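Local coordinates for probable benzoylformate decarboxylase (PDB 7ORX), which binds thiamine diphosphate as a member of the thiamine diphosphate-dependent enzyme family, with four chains in the assembly and the cofactor held between subunits, at residues T22-P27 and D58-V63; E50-S55 and G409-V414. All blocks are in the same frame, centred on the assembly; numbering follows the deposited sequence.

Contact 1 of 2, residues T22-P27 and D58-V63. With TPP (thiamine diphosphate), chain K.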
loop_
_atom_site.group_PDB
_atom_site.type_symbol
_atom_site.label_atom_id
_atom_site.label_comp_id
_atom_site.label_asym_id
_atom_site.label_seq_id
_atom_site.Cartn_x
_atom_site.Cartn_y
_atom_site.Cartn_z
ATOM N N THR C 22 -7.913 25.321 -17.545
ATOM C CA THR C 22 -8.340 25.885 -16.256
ATOM C C THR C 22 -7.703 25.081 -15.135
ATOM O O THR C 22 -7.918 23.885 -15.075
ATOM C CB THR C 22 -9.864 25.881 -16.170
ATOM O OG1 THR C 22 -10.321 26.542 -17.342
ATOM C CG2 THR C 22 -10.384 26.565 -14.931
ATOM N N VAL C 23 -6.934 25.723 -14.287
ATOM C CA VAL C 23 -6.119 25.027 -13.254
ATOM C C VAL C 23 -6.570 25.502 -11.852
ATOM O O VAL C 23 -6.556 26.723 -11.596
ATOM C CB VAL C 23 -4.637 25.324 -13.517
ATOM C CG1 VAL C 23 -3.726 24.632 -12.527
ATOM C CG2 VAL C 23 -4.278 24.978 -14.921
ATOM N N PHE C 24 -6.965 24.597 -10.976
ATOM C CA PHE C 24 -7.386 24.933 -9.599
ATOM C C PHE C 24 -6.195 24.644 -8.693
ATOM O O PHE C 24 -5.611 23.599 -8.900
ATOM C CB PHE C 24 -8.640 24.131 -9.273
ATOM C CG PHE C 24 -9.824 24.455 -10.157
ATOM C CD1 PHE C 24 -9.982 23.860 -11.403
ATOM C CD2 PHE C 24 -10.773 25.373 -9.751
ATOM C CE1 PHE C 24 -11.085 24.155 -12.190
ATOM C CE2 PHE C 24 -11.867 25.663 -10.550
ATOM C CZ PHE C 24 -12.023 25.052 -11.770
ATOM N N GLY C 25 -5.799 25.528 -7.784
ATOM C CA GLY C 25 -4.541 25.327 -7.057
ATOM C C GLY C 25 -4.527 26.029 -5.708
ATOM O O GLY C 25 -5.297 26.979 -5.487
ATOM N N ASN C 26 -3.725 25.516 -4.789
ATOM C CA ASN C 26 -3.166 26.273 -3.666
ATOM C C ASN C 26 -1.665 26.035 -3.712
ATOM O O ASN C 26 -1.208 24.907 -3.546
ATOM C CB ASN C 26 -3.722 25.822 -2.321
ATOM C CG ASN C 26 -3.222 26.694 -1.177
ATOM O OD1 ASN C 26 -2.245 26.340 -0.501
ATOM N ND2 ASN C 26 -3.868 27.838 -0.987
ATOM N N PRO C 27 -0.867 27.095 -3.926
ATOM C CA PRO C 27 0.545 26.975 -4.270
ATOM C C PRO C 27 1.526 26.816 -3.107
ATOM O O PRO C 27 1.132 27.114 -2.001
ATOM C CB PRO C 27 0.794 28.347 -4.894
ATOM C CG PRO C 27 -0.006 29.241 -4.024
ATOM C CD PRO C 27 -1.302 28.498 -3.809
ATOM N N ASP C 58 -13.960 19.745 -8.720
ATOM C CA ASP C 58 -14.959 18.655 -8.871
ATOM C C ASP C 58 -16.223 19.267 -9.488
ATOM O O ASP C 58 -16.714 18.745 -10.504
ATOM C CB ASP C 58 -15.204 17.943 -7.536
ATOM C CG ASP C 58 -15.788 16.530 -7.669
ATOM O OD1 ASP C 58 -15.798 16.006 -8.806
ATOM O OD2 ASP C 58 -16.266 15.941 -6.637
ATOM N N GLY C 59 -16.725 20.359 -8.907
ATOM C CA GLY C 59 -17.933 21.001 -9.429
ATOM C C GLY C 59 -17.737 21.407 -10.873
ATOM O O GLY C 59 -18.641 21.211 -11.702
ATOM N N TYR C 60 -16.586 21.980 -11.169
ATOM C CA TYR C 60 -16.278 22.463 -12.535
ATOM C C TYR C 60 -16.347 21.262 -13.499
ATOM O O TYR C 60 -16.942 21.331 -14.582
ATOM C CB TYR C 60 -14.911 23.142 -12.537
ATOM C CG TYR C 60 -14.595 23.797 -13.845
ATOM C CD1 TYR C 60 -13.968 23.089 -14.849
ATOM C CD2 TYR C 60 -14.938 25.117 -14.079
ATOM C CE1 TYR C 60 -13.706 23.670 -16.069
ATOM C CE2 TYR C 60 -14.677 25.710 -15.299
ATOM C CZ TYR C 60 -14.031 24.987 -16.293
ATOM O OH TYR C 60 -13.752 25.568 -17.486
ATOM N N SER C 61 -15.787 20.148 -13.059
ATOM C CA SER C 61 -15.738 18.907 -13.838
ATOM C C SER C 61 -17.135 18.330 -14.068
ATOM O O SER C 61 -17.427 17.861 -15.162
ATOM C CB SER C 61 -14.855 17.933 -13.162
ATOM O OG SER C 61 -15.119 16.631 -13.672
ATOM N N LEU C 62 -17.967 18.317 -13.047
ATOM C CA LEU C 62 -19.308 17.689 -13.117
ATOM C C LEU C 62 -20.168 18.423 -14.143
ATOM O O LEU C 62 -20.927 17.783 -14.872
ATOM C CB LEU C 62 -19.952 17.727 -11.729
ATOM C CG LEU C 62 -19.373 16.717 -10.750
ATOM C CD1 LEU C 62 -19.673 17.087 -9.307
ATOM C CD2 LEU C 62 -19.924 15.358 -11.055
ATOM N N VAL C 63 -20.040 19.731 -14.224
ATOM C CA VAL C 63 -20.906 20.494 -15.144
ATOM C C VAL C 63 -20.438 20.253 -16.572
ATOM O O VAL C 63 -21.317 20.014 -17.423
ATOM C CB VAL C 63 -20.922 21.975 -14.778
ATOM C CG1 VAL C 63 -21.614 22.775 -15.868
ATOM C CG2 VAL C 63 -21.555 22.213 -13.411
HETATM N "N1'" TPP K . -0.610 24.590 1.757
HETATM C "C2'" TPP K . -0.252 23.915 2.856
HETATM C CM2 TPP K . -1.268 23.025 3.493
HETATM N "N3'" TPP K . 0.951 23.966 3.430
HETATM C "C4'" TPP K . 1.873 24.759 2.863
HETATM N "N4'" TPP K . 3.086 24.788 3.445
HETATM C "C5'" TPP K . 1.586 25.526 1.712
HETATM C "C6'" TPP K . 0.312 25.388 1.195
HETATM C "C7'" TPP K . 2.614 26.428 1.072
HETATM N N3 TPP K . 2.954 27.589 1.909
HETATM C C2 TPP K . 3.988 27.587 2.748
HETATM S S1 TPP K . 4.506 29.176 3.071
HETATM C C5 TPP K . 2.970 29.773 2.509
HETATM C C4 TPP K . 2.256 28.804 1.888
HETATM C CM4 TPP K . 0.907 28.958 1.253
HETATM C C6 TPP K . 2.560 31.203 2.753
HETATM C C7 TPP K . 1.679 31.377 3.983
HETATM O O7 TPP K . 1.320 32.783 4.118
HETATM P PA TPP K . 1.308 33.505 5.563
HETATM O O1A TPP K . 0.846 32.542 6.603
HETATM O O2A TPP K . 0.601 34.782 5.265
HETATM O O3A TPP K . 2.838 33.786 5.927
HETATM P PB TPP K . 3.823 34.951 5.455
HETATM O O1B TPP K . 4.555 35.449 6.690
HETATM O O2B TPP K . 4.746 34.289 4.475
HETATM O O3B TPP K . 2.945 36.001 4.822
#

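Contact 2 of 2, residues E50-S55 and G409-V414. With TPP (thiamine diphosphate), chain K.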
loop_
_atom_site.group_PDB
_atom_site.type_symbol
_atom_site.label_atom_id
_atom_site.label_comp_id
_atom_site.label_asym_id
_atom_site.label_seq_id
_atom_site.Cartn_x
_atom_site.Cartn_y
_atom_site.Cartn_z
ATOM N N GLU C 50 -7.021 23.296 0.401
ATOM C CA GLU C 50 -6.871 22.328 -0.717
ATOM C C GLU C 50 -8.180 21.575 -0.911
ATOM O O GLU C 50 -8.487 21.214 -2.046
ATOM C CB GLU C 50 -5.720 21.379 -0.423
ATOM C CG GLU C 50 -4.376 22.068 -0.452
ATOM C CD GLU C 50 -3.915 22.840 0.794
ATOM O OE1 GLU C 50 -4.695 22.937 1.818
ATOM O OE2 GLU C 50 -2.754 23.376 0.757
ATOM N N GLY C 51 -8.912 21.324 0.166
ATOM C CA GLY C 51 -10.234 20.673 0.084
ATOM C C GLY C 51 -11.228 21.506 -0.712
ATOM O O GLY C 51 -11.989 20.947 -1.537
ATOM N N ALA C 52 -11.197 22.810 -0.514
ATOM C CA ALA C 52 -11.984 23.770 -1.303
ATOM C C ALA C 52 -11.512 23.735 -2.757
ATOM O O ALA C 52 -12.369 23.611 -3.645
ATOM C CB ALA C 52 -11.847 25.147 -0.691
ATOM N N VAL C 53 -10.197 23.825 -2.985
ATOM C CA VAL C 53 -9.616 23.783 -4.357
ATOM C C VAL C 53 -10.192 22.574 -5.092
ATOM O O VAL C 53 -10.627 22.646 -6.234
ATOM C CB VAL C 53 -8.093 23.649 -4.270
ATOM C CG1 VAL C 53 -7.474 23.171 -5.575
ATOM C CG2 VAL C 53 -7.458 24.930 -3.785
ATOM N N LEU C 54 -10.151 21.457 -4.419
ATOM C CA LEU C 54 -10.374 20.199 -5.116
ATOM C C LEU C 54 -11.876 20.035 -5.333
ATOM O O LEU C 54 -12.276 19.623 -6.445
ATOM C CB LEU C 54 -9.738 19.103 -4.281
ATOM C CG LEU C 54 -9.647 17.822 -5.065
ATOM C CD1 LEU C 54 -8.248 17.258 -4.954
ATOM C CD2 LEU C 54 -10.760 16.871 -4.612
ATOM N N SER C 55 -12.679 20.401 -4.344
ATOM C CA SER C 55 -14.159 20.399 -4.479
ATOM C C SER C 55 -14.618 21.401 -5.552
ATOM O O SER C 55 -15.561 21.059 -6.283
ATOM C CB SER C 55 -14.808 20.686 -3.168
ATOM O OG SER C 55 -14.727 19.574 -2.298
ATOM N N GLY C 409 -20.254 20.944 -1.045
ATOM C CA GLY C 409 -21.306 21.841 -1.567
ATOM C C GLY C 409 -20.848 23.261 -1.843
ATOM O O GLY C 409 -20.910 23.701 -3.012
ATOM N N LEU C 410 -20.394 23.984 -0.835
ATOM C CA LEU C 410 -20.032 25.403 -1.053
ATOM C C LEU C 410 -19.039 25.502 -2.199
ATOM O O LEU C 410 -19.292 26.215 -3.165
ATOM C CB LEU C 410 -19.488 26.025 0.236
ATOM C CG LEU C 410 -20.027 27.430 0.445
ATOM C CD1 LEU C 410 -19.861 27.906 1.883
ATOM C CD2 LEU C 410 -19.367 28.367 -0.537
ATOM N N PRO C 411 -17.885 24.803 -2.133
ATOM C CA PRO C 411 -16.897 24.867 -3.197
ATOM C C PRO C 411 -17.439 24.337 -4.525
ATOM O O PRO C 411 -17.182 24.944 -5.519
ATOM C CB PRO C 411 -15.765 23.987 -2.678
ATOM C CG PRO C 411 -15.913 24.070 -1.194
ATOM C CD PRO C 411 -17.415 23.966 -1.021
ATOM N N ALA C 412 -18.172 23.238 -4.544
ATOM C CA ALA C 412 -18.612 22.677 -5.837
ATOM C C ALA C 412 -19.534 23.694 -6.478
ATOM O O ALA C 412 -19.505 23.781 -7.688
ATOM C CB ALA C 412 -19.285 21.348 -5.693
ATOM N N ALA C 413 -20.293 24.446 -5.703
ATOM C CA ALA C 413 -21.225 25.448 -6.258
ATOM C C ALA C 413 -20.414 26.495 -6.999
ATOM O O ALA C 413 -20.759 26.853 -8.135
ATOM C CB ALA C 413 -22.027 26.115 -5.158
ATOM N N VAL C 414 -19.370 26.993 -6.348
ATOM C CA VAL C 414 -18.482 28.041 -6.922
ATOM C C VAL C 414 -17.915 27.468 -8.214
ATOM O O VAL C 414 -17.968 28.139 -9.223
ATOM C CB VAL C 414 -17.368 28.409 -5.934
ATOM C CG1 VAL C 414 -16.280 29.214 -6.582
ATOM C CG2 VAL C 414 -17.919 29.116 -4.705
HETATM N "N1'" TPP K . -0.610 24.590 1.757
HETATM C "C2'" TPP K . -0.252 23.915 2.856
HETATM C CM2 TPP K . -1.268 23.025 3.493
HETATM N "N3'" TPP K . 0.951 23.966 3.430
HETATM C "C4'" TPP K . 1.873 24.759 2.863
HETATM N "N4'" TPP K . 3.086 24.788 3.445
HETATM C "C5'" TPP K . 1.586 25.526 1.712
HETATM C "C6'" TPP K . 0.312 25.388 1.195
HETATM C "C7'" TPP K . 2.614 26.428 1.072
HETATM N N3 TPP K . 2.954 27.589 1.909
HETATM C C2 TPP K . 3.988 27.587 2.748
HETATM S S1 TPP K . 4.506 29.176 3.071
HETATM C C5 TPP K . 2.970 29.773 2.509
HETATM C C4 TPP K . 2.256 28.804 1.888
HETATM C CM4 TPP K . 0.907 28.958 1.253
HETATM C C6 TPP K . 2.560 31.203 2.753
HETATM C C7 TPP K . 1.679 31.377 3.983
HETATM O O7 TPP K . 1.320 32.783 4.118
HETATM P PA TPP K . 1.308 33.505 5.563
HETATM O O1A TPP K . 0.846 32.542 6.603
HETATM O O2A TPP K . 0.601 34.782 5.265
HETATM O O3A TPP K . 2.838 33.786 5.927
HETATM P PB TPP K . 3.823 34.951 5.455
HETATM O O1B TPP K . 4.555 35.449 6.690
HETATM O O2B TPP K . 4.746 34.289 4.475
HETATM O O3B TPP K . 2.945 36.001 4.822
#

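Contact 1 of 2, residues T22-P27 and D58-V63
F24 points the end of its ring at the root of the Y60 ring. Its CZ lies 3.5 Å from Y60 CG and packs equally closely against Y60 CB, while Y60 CD2 sits in the plane of the phenylalanine, at its edge. The two side chains cross at about a right angle, but the ring planes make 58° and the centroids are 5.3 Å apart, an oblique aromatic pair rather than a regular stack. Y60 has CG anti to its backbone N (chi1 -173°), which throws the ring from the helix toward the strand. This is the tight, apolar part. F24 also packs on V53, M56 and A57, so one ring meets helix 50-64 at several points from V53 to Y60. That helix is the connection of a beta-alpha-beta crossover between strands 43-46 and 68-73 of a parallel sheet, and strand 22-25 runs between those two strands; the contact thus seats the far half of the helix on the strand it passes over. Farther along the tyrosine, the fit is looser. T22 CG2 stands 4.2 Å above one face of the Y60 ring, displaced toward its rim, and T22 OG1 is 3.6 Å from Y60 OH. Y60 is partly exposed, whereas T22 and F24 are buried. Past the other end of the strand the chain enters the cofactor pocket, where P27 O lies 3.5 Å from thiamine diphosphate C7'.

Contact 2 of 2, residues E50-S55 and G409-V414
P411 wedges its ring between A52 and S55, residues one turn apart on helix 50-64. Its CB rests 3.5 Å from S55 CB and 3.6 Å from the A52 carbonyl O, while its CG reaches across to A52, 4.2 Å from that residue's CB. S55 meets the ring through its methylene alone: with chi1 -74°, OG stands beside the backbone N, and the hydroxyl is hydrogen-bonded to G407 O, in the loop just before helix 409-418. One short side chain therefore offers carbon to the proline and a polar group to the lead-in of the same helix. The small residues let the segment axes come within 8.0 Å at a crossing angle of -45°. This is a helix pair joining the N-terminal and C-terminal thiamine diphosphate-binding domains of a single chain. Beyond the proline the backbones themselves meet, A412 CA lying 3.5 Å from S55 O in a CA-H...O contact, with A412 CB beside the same oxygen. At the start of its helix E50 takes no part in this packing. Its chain is bent at chi2 (82°), bringing OE2 to 2.7 Å from thiamine diphosphate N1', the place of the glutamate characteristic of this cofactor family. OE1 is hydrogen-bonded to N80 ND2, so the carboxylate is held at both oxygens, which should limit its rotation; Y436 of the second subunit packs against the E50 side chain.

In the fold
Contacts 1 and 2 use the two halves of helix 50-64, and their centres lie 8 Å apart. Their segments alternate along the chain: 22-27, 50-55, 58-63, then 409-414 after a long interval that includes the central domain. Contact 1 stays inside the N-terminal domain, fixing the helix to its own sheet; contact 2 ties that helix to the C-terminal domain. V53 bridges them, its methyls packing on F24 and G25. Both contacts also reach one thiamine diphosphate, whose further hydrogen bonds come from S433, T380 and S381 of the second subunit, among others, so the same helix connects sheet, domain interface and a cofactor site shared between subunits.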